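Local coordinates for protein tonb-dependent siderophore receptor (Acinetobacter baumannii, PDB 5FP1) that probably binds iron-chelating siderophores at the outer membrane as the first step of TonB-dependent iron uptake, and may bind ferric enterobactin with micromolar affinity, at residues D26-S31 / Q116-K121; F476-N481 / T527-L532; F523-K528 / A540-T545; D568-G573 / A586-L591. All coordinates share one frame; numbering follows the deposited sequence.

Contact 1 (D26-S31 / Q116-K121); sequences DQSANS and QVEVTK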
loop_
_atom_site.group_PDB
_atom_site.type_symbol
_atom_site.label_atom_id
_atom_site.label_comp_id
_atom_site.label_asym_id
_atom_site.label_seq_id
_atom_site.Cartn_x
_atom_site.Cartn_y
_atom_site.Cartn_z
ATOM N N ASP A 26 18.757 1.519 10.932
ATOM C CA ASP A 26 19.182 2.793 11.541
ATOM C C ASP A 26 18.950 3.999 10.657
ATOM O O ASP A 26 18.678 5.091 11.156
ATOM C CB ASP A 26 20.667 2.783 11.918
ATOM C CG ASP A 26 20.969 1.820 13.027
ATOM O OD1 ASP A 26 20.091 1.571 13.881
ATOM O OD2 ASP A 26 22.087 1.296 13.034
ATOM N N GLN A 27 19.079 3.809 9.351
ATOM C CA GLN A 27 18.959 4.906 8.396
ATOM C C GLN A 27 17.965 4.526 7.305
ATOM O O GLN A 27 17.995 3.416 6.793
ATOM C CB GLN A 27 20.296 5.189 7.701
ATOM C CG GLN A 27 21.467 5.389 8.631
ATOM C CD GLN A 27 21.648 6.836 9.011
ATOM O OE1 GLN A 27 20.853 7.700 8.632
ATOM N NE2 GLN A 27 22.707 7.115 9.754
ATOM N N SER A 28 17.176 5.494 6.893
ATOM C CA SER A 28 16.330 5.355 5.728
ATOM C C SER A 28 17.146 5.360 4.448
ATOM O O SER A 28 18.152 6.051 4.363
ATOM C CB SER A 28 15.357 6.513 5.692
ATOM O OG SER A 28 14.694 6.546 4.446
ATOM N N ALA A 29 16.696 4.615 3.438
ATOM C CA ALA A 29 17.331 4.666 2.120
ATOM C C ALA A 29 16.822 5.862 1.328
ATOM O O ALA A 29 17.284 6.150 0.245
ATOM C CB ALA A 29 17.081 3.358 1.361
ATOM N N ASN A 30 15.868 6.592 1.887
ATOM C CA ASN A 30 15.305 7.750 1.226
ATOM C C ASN A 30 16.128 9.009 1.571
ATOM O O ASN A 30 16.222 9.409 2.736
ATOM C CB ASN A 30 13.838 7.871 1.681
ATOM C CG ASN A 30 13.081 9.042 1.060
ATOM O OD1 ASN A 30 13.649 9.923 0.434
ATOM N ND2 ASN A 30 11.763 9.055 1.264
ATOM N N SER A 31 16.724 9.641 0.566
ATOM C CA SER A 31 17.601 10.789 0.811
ATOM C C SER A 31 16.850 12.052 1.276
ATOM O O SER A 31 17.468 13.063 1.657
ATOM C CB SER A 31 18.474 11.073 -0.414
ATOM O OG SER A 31 17.726 11.714 -1.435
ATOM N N GLN A 116 13.673 -3.372 1.120
ATOM C CA GLN A 116 12.918 -3.069 2.339
ATOM C C GLN A 116 11.752 -2.157 2.008
ATOM O O GLN A 116 11.708 -1.599 0.933
ATOM C CB GLN A 116 13.806 -2.396 3.404
ATOM C CG GLN A 116 14.329 -1.039 3.014
ATOM C CD GLN A 116 15.580 -0.635 3.779
ATOM O OE1 GLN A 116 16.402 -1.475 4.123
ATOM N NE2 GLN A 116 15.743 0.653 3.999
ATOM N N VAL A 117 10.798 -2.038 2.933
ATOM C CA VAL A 117 9.646 -1.177 2.729
ATOM C C VAL A 117 9.646 -0.157 3.876
ATOM O O VAL A 117 9.725 -0.527 5.040
ATOM C CB VAL A 117 8.319 -1.964 2.788
ATOM C CG1 VAL A 117 7.158 -1.027 2.495
ATOM C CG2 VAL A 117 8.325 -3.118 1.804
ATOM N N GLU A 118 9.585 1.118 3.538
ATOM C CA GLU A 118 9.593 2.170 4.529
ATOM C C GLU A 118 8.226 2.805 4.627
ATOM O O GLU A 118 7.705 3.385 3.630
ATOM C CB GLU A 118 10.652 3.210 4.175
ATOM C CG GLU A 118 12.043 2.609 4.052
ATOM C CD GLU A 118 13.146 3.637 3.929
ATOM O OE1 GLU A 118 12.867 4.871 3.918
ATOM O OE2 GLU A 118 14.301 3.190 3.842
ATOM N N VAL A 119 7.635 2.712 5.817
ATOM C CA VAL A 119 6.315 3.297 6.064
ATOM C C VAL A 119 6.447 4.576 6.886
ATOM O O VAL A 119 6.798 4.536 8.082
ATOM C CB VAL A 119 5.414 2.314 6.793
ATOM C CG1 VAL A 119 4.005 2.862 6.929
ATOM C CG2 VAL A 119 5.380 0.964 6.061
ATOM N N THR A 120 6.148 5.703 6.257
ATOM C CA THR A 120 6.109 6.967 6.948
ATOM C C THR A 120 4.733 7.065 7.546
ATOM O O THR A 120 3.724 6.877 6.848
ATOM C CB THR A 120 6.384 8.143 5.999
ATOM O OG1 THR A 120 7.723 8.032 5.511
ATOM C CG2 THR A 120 6.224 9.463 6.716
ATOM N N LYS A 121 4.664 7.354 8.839
ATOM C CA LYS A 121 3.380 7.525 9.495
ATOM C C LYS A 121 3.241 8.970 9.958
ATOM O O LYS A 121 4.150 9.523 10.597
ATOM C CB LYS A 121 3.242 6.536 10.667
ATOM C CG LYS A 121 3.332 5.074 10.265
ATOM C CD LYS A 121 3.151 4.162 11.478
ATOM C CE LYS A 121 4.088 2.970 11.453
ATOM N NZ LYS A 121 4.096 2.203 12.745
HETATM O O HOH W 1 18.322 1.656 4.807
HETATM O O HOH W 2 10.944 6.495 2.646
#
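Ser28 and Ala29 hold the carboxylate of Glu118 between them. The hydrogen bonds across the contact come first. Ser28 OG donates to Glu118 OE1 at 2.5 Å, a short bond that meets the oxygen on its syn side and 17° out of the carboxylate plane. The backbone N of Ala29 donates to Glu118 OE2 at 2.8 Å, almost straight at 170°, on the syn lone pair. The two donors thus grip one oxygen each. Ser28 OG has swung opposite its own backbone N (chi1 169°). There it also accepts from Asn30 N at 2.8 Å, which makes an ST turn.

A further bond lies within strand 114-121. Gln116 NE2 reaches Glu118 OE2 at 2.9 Å, on the anti lone pair and close to the plane of the Gln116 amide. OE2 therefore has two N-H donors.

Two waters extend the network. One accepts from Gln116 NE2 and donates to Gln27 O. The other donates to Glu118 OE1 at 2.8 Å and accepts from Asn30 ND2. Asn30 OD1 accepts from the backbone N of Lys32.

Van der Waals contact is slight. The Ala29 methyl touches the polar ends of Glu118 and Gln116, with CB 3.7 Å from Glu118 OE2.

The contact lays the N-terminal loop before strand 43-47 against the plug domain of a TonB-dependent receptor. Ala29 and Asn30 also touch strand 135-141, the neighbour of strand 114-121. With donors on both oxygens, the buried Glu118 carboxylate is held in its plane and rotation, and this set of donors would favour its charged form.

Contact 2 (F476-N481 / T527-L532); sequences FKPTEN and TKWDFL. With C8E ((hydroxyethyloxy)tri(ethyloxy)octane), chain H.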
loop_
_atom_site.group_PDB
_atom_site.type_symbol
_atom_site.label_atom_id
_atom_site.label_comp_id
_atom_site.label_asym_id
_atom_site.label_seq_id
_atom_site.Cartn_x
_atom_site.Cartn_y
_atom_site.Cartn_z
ATOM N N PHE A 476 15.393 16.909 21.025
ATOM C CA PHE A 476 16.357 17.055 22.132
ATOM C C PHE A 476 16.958 15.705 22.403
ATOM O O PHE A 476 16.255 14.709 22.548
ATOM C CB PHE A 476 15.711 17.605 23.414
ATOM C CG PHE A 476 16.671 17.646 24.569
ATOM C CD1 PHE A 476 17.713 18.573 24.576
ATOM C CD2 PHE A 476 16.596 16.714 25.585
ATOM C CE1 PHE A 476 18.639 18.595 25.611
ATOM C CE2 PHE A 476 17.520 16.737 26.618
ATOM C CZ PHE A 476 18.536 17.670 26.630
ATOM N N LYS A 477 18.280 15.639 22.455
ATOM C CA LYS A 477 18.937 14.380 22.735
ATOM C C LYS A 477 19.547 14.344 24.169
ATOM O O LYS A 477 20.602 14.933 24.402
ATOM C CB LYS A 477 20.026 14.125 21.697
ATOM C CG LYS A 477 19.487 13.987 20.262
ATOM C CD LYS A 477 20.567 13.669 19.227
ATOM C CE LYS A 477 21.243 12.339 19.442
ATOM N NZ LYS A 477 20.279 11.214 19.592
ATOM N N PRO A 478 18.902 13.629 25.105
ATOM C CA PRO A 478 19.472 13.570 26.458
ATOM C C PRO A 478 20.821 12.898 26.487
ATOM O O PRO A 478 21.655 13.269 27.314
ATOM C CB PRO A 478 18.462 12.739 27.237
ATOM C CG PRO A 478 17.179 12.926 26.486
ATOM C CD PRO A 478 17.613 12.936 25.053
ATOM N N THR A 479 20.999 11.904 25.620
ATOM C CA THR A 479 22.273 11.245 25.371
ATOM C C THR A 479 22.363 10.987 23.877
ATOM O O THR A 479 21.379 11.199 23.137
ATOM C CB THR A 479 22.377 9.866 26.062
ATOM O OG1 THR A 479 21.550 8.914 25.371
ATOM C CG2 THR A 479 21.950 9.930 27.482
ATOM N N GLU A 480 23.516 10.508 23.416
ATOM C CA GLU A 480 23.680 10.317 21.976
ATOM C C GLU A 480 22.723 9.220 21.448
ATOM O O GLU A 480 22.369 9.221 20.269
ATOM C CB GLU A 480 25.133 10.016 21.604
ATOM C CG GLU A 480 25.574 8.635 22.003
ATOM C CD GLU A 480 27.046 8.375 21.696
ATOM O OE1 GLU A 480 27.535 8.843 20.646
ATOM O OE2 GLU A 480 27.710 7.694 22.509
ATOM N N ASN A 481 22.278 8.332 22.334
ATOM C CA ASN A 481 21.438 7.207 21.949
ATOM C C ASN A 481 19.941 7.454 22.177
ATOM O O ASN A 481 19.132 6.534 22.069
ATOM C CB ASN A 481 21.854 5.978 22.744
ATOM C CG ASN A 481 23.194 5.407 22.302
ATOM O OD1 ASN A 481 23.558 5.465 21.141
ATOM N ND2 ASN A 481 23.931 4.844 23.245
ATOM N N THR A 527 9.451 9.799 21.517
ATOM C CA THR A 527 10.778 9.498 21.999
ATOM C C THR A 527 11.300 8.233 21.327
ATOM O O THR A 527 10.530 7.308 20.989
ATOM C CB THR A 527 10.796 9.414 23.555
ATOM O OG1 THR A 527 12.159 9.342 24.018
ATOM C CG2 THR A 527 10.035 8.205 24.028
ATOM N N LYS A 528 12.602 8.216 21.083
ATOM C CA LYS A 528 13.280 7.082 20.460
ATOM C C LYS A 528 14.592 6.797 21.173
ATOM O O LYS A 528 15.299 7.729 21.531
ATOM C CB LYS A 528 13.579 7.382 18.987
ATOM C CG LYS A 528 12.354 7.777 18.140
ATOM C CD LYS A 528 12.672 7.779 16.645
ATOM C CE LYS A 528 11.505 8.380 15.857
ATOM N NZ LYS A 528 11.824 8.402 14.411
ATOM N N TRP A 529 14.936 5.520 21.311
ATOM C CA TRP A 529 16.132 5.105 22.075
ATOM C C TRP A 529 16.796 3.922 21.439
ATOM O O TRP A 529 16.136 2.915 21.158
ATOM C CB TRP A 529 15.765 4.743 23.521
ATOM C CG TRP A 529 15.357 5.939 24.248
ATOM C CD1 TRP A 529 14.112 6.503 24.266
ATOM C CD2 TRP A 529 16.210 6.812 25.008
ATOM N NE1 TRP A 529 14.135 7.670 25.007
ATOM C CE2 TRP A 529 15.408 7.888 25.463
ATOM C CE3 TRP A 529 17.558 6.776 25.365
ATOM C CZ2 TRP A 529 15.915 8.920 26.253
ATOM C CZ3 TRP A 529 18.061 7.809 26.156
ATOM C CH2 TRP A 529 17.240 8.863 26.586
ATOM N N ASP A 530 18.103 4.038 21.212
ATOM C CA ASP A 530 18.942 2.870 20.928
ATOM C C ASP A 530 19.485 2.319 22.238
ATOM O O ASP A 530 20.023 3.084 23.029
ATOM C CB ASP A 530 20.123 3.246 20.031
ATOM C CG ASP A 530 19.788 3.208 18.548
ATOM O OD1 ASP A 530 18.610 3.017 18.177
ATOM O OD2 ASP A 530 20.718 3.399 17.751
ATOM N N PHE A 531 19.363 1.002 22.434
ATOM C CA PHE A 531 19.727 0.302 23.672
ATOM C C PHE A 531 20.643 -0.858 23.368
ATOM O O PHE A 531 20.764 -1.302 22.213
ATOM C CB PHE A 531 18.520 -0.374 24.334
ATOM C CG PHE A 531 17.536 0.550 24.930
ATOM C CD1 PHE A 531 17.853 1.283 26.069
ATOM C CD2 PHE A 531 16.262 0.650 24.393
ATOM C CE1 PHE A 531 16.928 2.138 26.648
ATOM C CE2 PHE A 531 15.325 1.497 24.975
ATOM C CZ PHE A 531 15.659 2.243 26.103
ATOM N N LEU A 532 21.213 -1.414 24.439
ATOM C CA LEU A 532 22.015 -2.638 24.354
ATOM C C LEU A 532 23.098 -2.514 23.350
ATOM O O LEU A 532 23.179 -3.317 22.419
ATOM C CB LEU A 532 21.167 -3.839 23.952
ATOM C CG LEU A 532 20.298 -4.522 24.994
ATOM C CD1 LEU A 532 19.847 -5.865 24.436
ATOM C CD2 LEU A 532 21.060 -4.723 26.300
HETATM C C1 C8E H . 23.969 9.786 30.830
HETATM C C2 C8E H . 23.016 10.945 30.607
HETATM C C3 C8E H . 21.719 10.763 31.379
HETATM C C4 C8E H . 20.527 10.431 30.496
HETATM C C5 C8E H . 19.226 10.532 31.275
HETATM C C6 C8E H . 18.037 10.448 30.335
HETATM C C7 C8E H . 16.727 10.339 31.107
HETATM C C8 C8E H . 15.656 9.680 30.244
HETATM O O9 C8E H . 14.746 10.637 29.704
HETATM C C10 C8E H . 13.482 10.045 29.389
HETATM C C11 C8E H . 12.711 10.981 28.464
HETATM O O12 C8E H . 11.340 10.596 28.391
#
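The backbone carbonyl of Asn481 meets the strand edge at Trp529 and Asp530, and this is the tight part of the contact. Asp530 N donates to Asn481 O at 2.8 Å, with the donor in the carbonyl plane and a C=O...N angle of 158°. The same oxygen takes a CA-H...O contact from Trp529 CA at 3.3 Å. Asn481 CB also packs 3.4 Å from Asp530 O. One turn residue is thereby pinned by its main chain.

Pro478 and Thr479 meet Trp529 more loosely, towards the surface. Trp529 CG lies opposite the carbonyl carbon (chi1 -68°), which carries the six-membered ring towards the turn. Thr479 OG1 stands 3.7 Å from Trp529 CZ3, the two side chains crossing at about a right angle. Pro478 CG comes no nearer than 4.1 Å to Trp529 CH2. The octyl chain of a bound C8E detergent lies close over this part, with its C4 3.4 Å from Thr479 CG2. At the pyrrole end, Trp529 NE1 donates to Thr527 OG1 at 2.8 Å, 27° off the ring plane.

The turn joins barrel strands 459-476 and 482-493, and strand 518-531 is the next one over. A detergent tail on Pro478 and Thr479 is consistent with an apolar, membrane-side surface. The indole keeps its one N-H bonded and turns carbon atoms to that surface, consistent with the aromatic residues often found near the membrane edges of such barrels.

Contact 3 (F523-K528 / A540-T545); sequences FEIGTK and AAIFRT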
loop_
_atom_site.group_PDB
_atom_site.type_symbol
_atom_site.label_atom_id
_atom_site.label_comp_id
_atom_site.label_asym_id
_atom_site.label_seq_id
_atom_site.Cartn_x
_atom_site.Cartn_y
_atom_site.Cartn_z
ATOM N N PHE A 523 0.189 16.602 14.479
ATOM C CA PHE A 523 0.967 17.054 15.651
ATOM C C PHE A 523 1.436 15.818 16.412
ATOM O O PHE A 523 0.637 14.946 16.763
ATOM C CB PHE A 523 0.127 17.946 16.582
ATOM C CG PHE A 523 0.889 18.319 17.861
ATOM C CD1 PHE A 523 1.887 19.289 17.820
ATOM C CD2 PHE A 523 0.685 17.629 19.048
ATOM C CE1 PHE A 523 2.608 19.624 18.963
ATOM C CE2 PHE A 523 1.414 17.943 20.191
ATOM C CZ PHE A 523 2.376 18.942 20.144
ATOM N N GLU A 524 2.734 15.705 16.663
ATOM C CA GLU A 524 3.275 14.509 17.297
ATOM C C GLU A 524 4.346 14.867 18.332
ATOM O O GLU A 524 5.133 15.801 18.149
ATOM C CB GLU A 524 3.905 13.609 16.255
ATOM C CG GLU A 524 4.436 12.271 16.746
ATOM C CD GLU A 524 4.672 11.286 15.604
ATOM O OE1 GLU A 524 3.725 11.112 14.806
ATOM O OE2 GLU A 524 5.781 10.694 15.502
ATOM N N ILE A 525 4.333 14.105 19.414
ATOM C CA ILE A 525 5.407 14.100 20.374
ATOM C C ILE A 525 5.854 12.680 20.505
ATOM O O ILE A 525 5.046 11.745 20.484
ATOM C CB ILE A 525 4.939 14.646 21.734
ATOM C CG1 ILE A 525 3.695 13.935 22.214
ATOM C CG2 ILE A 525 4.631 16.111 21.614
ATOM C CD1 ILE A 525 3.273 14.380 23.595
ATOM N N GLY A 526 7.155 12.495 20.635
ATOM C CA GLY A 526 7.675 11.168 20.722
ATOM C C GLY A 526 9.043 11.048 21.354
ATOM O O GLY A 526 9.718 12.053 21.667
ATOM N N THR A 527 9.451 9.799 21.517
ATOM C CA THR A 527 10.778 9.498 21.999
ATOM C C THR A 527 11.300 8.233 21.327
ATOM O O THR A 527 10.530 7.308 20.989
ATOM C CB THR A 527 10.796 9.414 23.555
ATOM O OG1 THR A 527 12.159 9.342 24.018
ATOM C CG2 THR A 527 10.035 8.205 24.028
ATOM N N LYS A 528 12.602 8.216 21.083
ATOM C CA LYS A 528 13.280 7.082 20.460
ATOM C C LYS A 528 14.592 6.797 21.173
ATOM O O LYS A 528 15.299 7.729 21.531
ATOM C CB LYS A 528 13.579 7.382 18.987
ATOM C CG LYS A 528 12.354 7.777 18.140
ATOM C CD LYS A 528 12.672 7.779 16.645
ATOM C CE LYS A 528 11.505 8.380 15.857
ATOM N NZ LYS A 528 11.824 8.402 14.411
ATOM N N ALA A 540 8.339 5.433 20.583
ATOM C CA ALA A 540 7.011 5.725 21.094
ATOM C C ALA A 540 6.582 7.076 20.565
ATOM O O ALA A 540 7.396 7.991 20.457
ATOM C CB ALA A 540 7.018 5.735 22.609
ATOM N N ALA A 541 5.293 7.213 20.259
ATOM C CA ALA A 541 4.754 8.459 19.754
ATOM C C ALA A 541 3.305 8.599 20.125
ATOM O O ALA A 541 2.552 7.601 20.150
ATOM C CB ALA A 541 4.915 8.520 18.246
ATOM N N ILE A 542 2.911 9.846 20.378
ATOM C CA ILE A 542 1.543 10.219 20.669
ATOM C C ILE A 542 1.252 11.322 19.678
ATOM O O ILE A 542 2.086 12.188 19.456
ATOM C CB ILE A 542 1.406 10.758 22.116
ATOM C CG1 ILE A 542 1.575 9.626 23.109
ATOM C CG2 ILE A 542 0.070 11.450 22.323
ATOM C CD1 ILE A 542 0.312 8.822 23.288
ATOM N N PHE A 543 0.070 11.307 19.070
ATOM C CA PHE A 543 -0.178 12.185 17.935
ATOM C C PHE A 543 -1.645 12.461 17.729
ATOM O O PHE A 543 -2.511 11.700 18.164
ATOM C CB PHE A 543 0.410 11.580 16.649
ATOM C CG PHE A 543 -0.072 10.182 16.385
ATOM C CD1 PHE A 543 -1.251 9.946 15.712
ATOM C CD2 PHE A 543 0.662 9.107 16.831
ATOM C CE1 PHE A 543 -1.690 8.644 15.512
ATOM C CE2 PHE A 543 0.233 7.810 16.648
ATOM C CZ PHE A 543 -0.940 7.579 15.979
ATOM N N ARG A 544 -1.915 13.562 17.057
ATOM C CA ARG A 544 -3.177 13.778 16.383
ATOM C C ARG A 544 -2.890 13.987 14.899
ATOM O O ARG A 544 -2.167 14.920 14.506
ATOM C CB ARG A 544 -3.948 14.956 16.937
ATOM C CG ARG A 544 -5.227 15.229 16.134
ATOM C CD ARG A 544 -6.083 16.307 16.791
ATOM N NE ARG A 544 -6.546 15.821 18.077
ATOM C CZ ARG A 544 -7.027 16.581 19.054
ATOM N NH1 ARG A 544 -7.147 17.880 18.902
ATOM N NH2 ARG A 544 -7.380 16.034 20.188
ATOM N N THR A 545 -3.394 13.055 14.106
ATOM C CA THR A 545 -3.312 13.097 12.626
ATOM C C THR A 545 -4.741 13.261 12.164
ATOM O O THR A 545 -5.621 12.460 12.533
ATOM C CB THR A 545 -2.672 11.818 12.075
ATOM O OG1 THR A 545 -1.257 11.824 12.363
ATOM C CG2 THR A 545 -2.887 11.681 10.531
#
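Glu524 and Phe543 face each other in a beta hairpin of the TonB-dependent receptor barrel, built from strands 518-531 and 536-555. The strands are antiparallel, with short axes 4.7 Å apart and 176° between their directions. Phe523 with Arg544, Ile525 with Ile542 and Thr527 with Ala540 are hydrogen-bonded pairs. Glu524 with Phe543 and Gly526 with Ala541 are non-hydrogen-bonded pairs.

The Glu524 side chain can be followed outward. Its CB lies 4.1 Å from Phe543 CB. CG is opposite the backbone N and passes 3.6 Å from Ile542 O. CD then runs beside Ala541 CB. At the tip the two oxygens part company. OE1 turns to Phe543 CB, and OE2 turns to Ala541 CB at 3.6 Å. The chain lies alongside Phe543 and points the same way, with carboxylate and ring planes 50° apart. Both oxygens have polar partners beyond the hairpin: OE1 makes a salt bridge with Arg88 of the plug, and OE2 bonds to Tyr485 and Ser43. The bonds to Arg88 and Ser43 tie the barrel wall to the plug. The residues on this face are buried.

The opposite face carries Phe523, Ile525, Thr527, Ala540, Ile542 and Arg544. Ile525 touches a bound detergent, consistent with a membrane-side surface. Arg544 extends away from the hairpin to a salt bridge with Asp568. The two isoleucines stand side by side. Ile525 CG1 sits between its backbone N and carbonyl carbon (chi1 52°), and from there it packs 3.9 Å from Ile542 CB.

Contact 4 (D568-G573 / A586-L591); sequences DGFELG and AGYTYL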
loop_
_atom_site.group_PDB
_atom_site.type_symbol
_atom_site.label_atom_id
_atom_site.label_comp_id
_atom_site.label_asym_id
_atom_site.label_seq_id
_atom_site.Cartn_x
_atom_site.Cartn_y
_atom_site.Cartn_z
ATOM N N ASP A 568 -6.628 10.395 17.136
ATOM C CA ASP A 568 -5.727 10.577 18.274
ATOM C C ASP A 568 -5.133 9.228 18.636
ATOM O O ASP A 568 -5.860 8.262 18.937
ATOM C CB ASP A 568 -6.511 11.147 19.483
ATOM C CG ASP A 568 -6.953 12.590 19.270
ATOM O OD1 ASP A 568 -6.212 13.344 18.612
ATOM O OD2 ASP A 568 -8.052 12.963 19.735
ATOM N N GLY A 569 -3.832 9.119 18.598
ATOM C CA GLY A 569 -3.236 7.817 18.687
ATOM C C GLY A 569 -1.926 7.729 19.410
ATOM O O GLY A 569 -1.295 8.749 19.746
ATOM N N PHE A 570 -1.530 6.486 19.598
ATOM C CA PHE A 570 -0.289 6.104 20.245
ATOM C C PHE A 570 0.329 4.945 19.481
ATOM O O PHE A 570 -0.363 3.992 19.079
ATOM C CB PHE A 570 -0.582 5.692 21.691
ATOM C CG PHE A 570 0.572 5.045 22.380
ATOM C CD1 PHE A 570 1.692 5.774 22.706
ATOM C CD2 PHE A 570 0.516 3.721 22.750
ATOM C CE1 PHE A 570 2.751 5.186 23.381
ATOM C CE2 PHE A 570 1.582 3.118 23.398
ATOM C CZ PHE A 570 2.702 3.854 23.711
ATOM N N GLU A 571 1.633 5.017 19.255
ATOM C CA GLU A 571 2.337 3.948 18.572
ATOM C C GLU A 571 3.587 3.618 19.381
ATOM O O GLU A 571 4.269 4.512 19.889
ATOM C CB GLU A 571 2.764 4.364 17.132
ATOM C CG GLU A 571 1.643 4.410 16.104
ATOM C CD GLU A 571 1.922 5.294 14.864
ATOM O OE1 GLU A 571 3.023 5.905 14.736
ATOM O OE2 GLU A 571 0.993 5.416 14.042
ATOM N N LEU A 572 3.921 2.347 19.421
ATOM C CA LEU A 572 5.140 1.839 20.063
ATOM C C LEU A 572 5.775 0.797 19.136
ATOM O O LEU A 572 5.076 -0.011 18.528
ATOM C CB LEU A 572 4.746 1.210 21.391
ATOM C CG LEU A 572 5.734 0.819 22.471
ATOM C CD1 LEU A 572 6.318 2.045 23.147
ATOM C CD2 LEU A 572 4.955 -0.005 23.494
ATOM N N GLY A 573 7.097 0.829 19.016
ATOM C CA GLY A 573 7.837 -0.087 18.161
ATOM C C GLY A 573 9.101 -0.566 18.865
ATOM O O GLY A 573 9.699 0.177 19.644
ATOM N N ALA A 586 8.515 -5.825 16.820
ATOM C CA ALA A 586 7.229 -5.748 17.464
ATOM C C ALA A 586 6.670 -4.358 17.396
ATOM O O ALA A 586 7.413 -3.369 17.343
ATOM C CB ALA A 586 7.314 -6.182 18.913
ATOM N N GLY A 587 5.350 -4.287 17.427
ATOM C CA GLY A 587 4.659 -3.009 17.399
ATOM C C GLY A 587 3.311 -3.019 18.053
ATOM O O GLY A 587 2.635 -4.031 18.084
ATOM N N TYR A 588 2.893 -1.866 18.555
ATOM C CA TYR A 588 1.571 -1.723 19.112
ATOM C C TYR A 588 1.001 -0.381 18.711
ATOM O O TYR A 588 1.737 0.611 18.587
ATOM C CB TYR A 588 1.614 -1.829 20.649
ATOM C CG TYR A 588 0.321 -1.424 21.282
ATOM C CD1 TYR A 588 -0.730 -2.319 21.385
ATOM C CD2 TYR A 588 0.127 -0.138 21.744
ATOM C CE1 TYR A 588 -1.931 -1.941 21.935
ATOM C CE2 TYR A 588 -1.074 0.243 22.285
ATOM C CZ TYR A 588 -2.088 -0.662 22.391
ATOM O OH TYR A 588 -3.293 -0.266 22.915
ATOM N N THR A 589 -0.313 -0.308 18.556
ATOM C CA THR A 589 -0.932 0.988 18.291
ATOM C C THR A 589 -2.324 1.070 18.868
ATOM O O THR A 589 -3.059 0.081 18.881
ATOM C CB THR A 589 -0.926 1.330 16.763
ATOM O OG1 THR A 589 -1.332 2.694 16.567
ATOM C CG2 THR A 589 -1.834 0.401 15.964
ATOM N N TYR A 590 -2.646 2.246 19.395
ATOM C CA TYR A 590 -3.976 2.589 19.833
ATOM C C TYR A 590 -4.439 3.781 19.008
ATOM O O TYR A 590 -3.736 4.788 18.894
ATOM C CB TYR A 590 -3.987 2.921 21.338
ATOM C CG TYR A 590 -5.380 3.095 21.858
ATOM C CD1 TYR A 590 -6.069 4.276 21.678
ATOM C CD2 TYR A 590 -6.035 2.047 22.493
ATOM C CE1 TYR A 590 -7.380 4.410 22.112
ATOM C CE2 TYR A 590 -7.324 2.176 22.932
ATOM C CZ TYR A 590 -7.991 3.360 22.746
ATOM O OH TYR A 590 -9.282 3.469 23.205
ATOM N N LEU A 591 -5.607 3.660 18.385
ATOM C CA LEU A 591 -6.070 4.679 17.467
ATOM C C LEU A 591 -7.507 5.049 17.761
ATOM O O LEU A 591 -8.439 4.300 17.447
ATOM C CB LEU A 591 -5.946 4.196 16.012
ATOM C CG LEU A 591 -4.551 3.821 15.549
ATOM C CD1 LEU A 591 -4.599 3.057 14.228
ATOM C CD2 LEU A 591 -3.723 5.072 15.390
HETATM O O HOH W 3 -0.593 3.466 13.884
#
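Phe570 and Tyr588 form the apolar centre of this hairpin. Their rings meet edge against edge: Phe570 CD2 lies 3.9 Å from Tyr588 CE2, each near the plane of the other ring. The side chains cross at about a right angle. They sit on a diagonal between facing pairs. Both have the same first torsion (chi1 169°), which sends the two rings out on one face of the sheet, where their edges meet. Leu572 flanks Tyr588, CB to CB at 4.4 Å. Phe570 packs in the same way on Tyr590, CB to CB.

Outside the side chains comes the backbone. Strands 558-575 and 582-597 run antiparallel. Phe570 pairs with Tyr590 and Leu572 with Tyr588, each by two N-H...O bonds of 2.9 Å. Gly569, with no side chain, lies opposite Leu591. Leu591 CD2 comes 4.3 Å from Gly569 CA.

The polar edge is mainly on the other face, with Glu571 and Thr589 side by side. Thr589 OG1 donates to Phe570 O at 3.0 Å, 35° off the carbonyl plane. That oxygen also accepts from Tyr590 N, so it holds two donors. Glu571 CG passes 3.5 Å from Thr589 OG1. A water donates to both Thr589 OG1 and Glu571 OE2. Glu571 OE1 forms a salt bridge with Arg88 of the plug. On the ring face, the Tyr588 hydroxyl bonds to Gln624 on the next strand.

The first face is thus mostly aromatic. The other mixes Leu591 and glycines with Thr589 and the buried Glu571 carboxylate, where Arg88 would favour the charged form.

Overall arrangement
From the N terminus, contact 1 comes first and closes a loop of 84 residues within the N-terminal and plug region. Contact 2 follows in series and spans 45 residues between a barrel turn and strand 518-531. Contact 3 starts on the same strand and shares Thr527 and Lys528 with contact 2. It closes a short hairpin, as does contact 4 further along. No loop encloses both segments of another contact. Contacts 3 and 4 lie side by side in the barrel wall, with centres 10 Å apart, joined by a probable hydrogen bond between Ala541 O and Glu571 N. Contact 1 reaches the wall where Lys121 CD packs against Glu571 OE2 of contact 4.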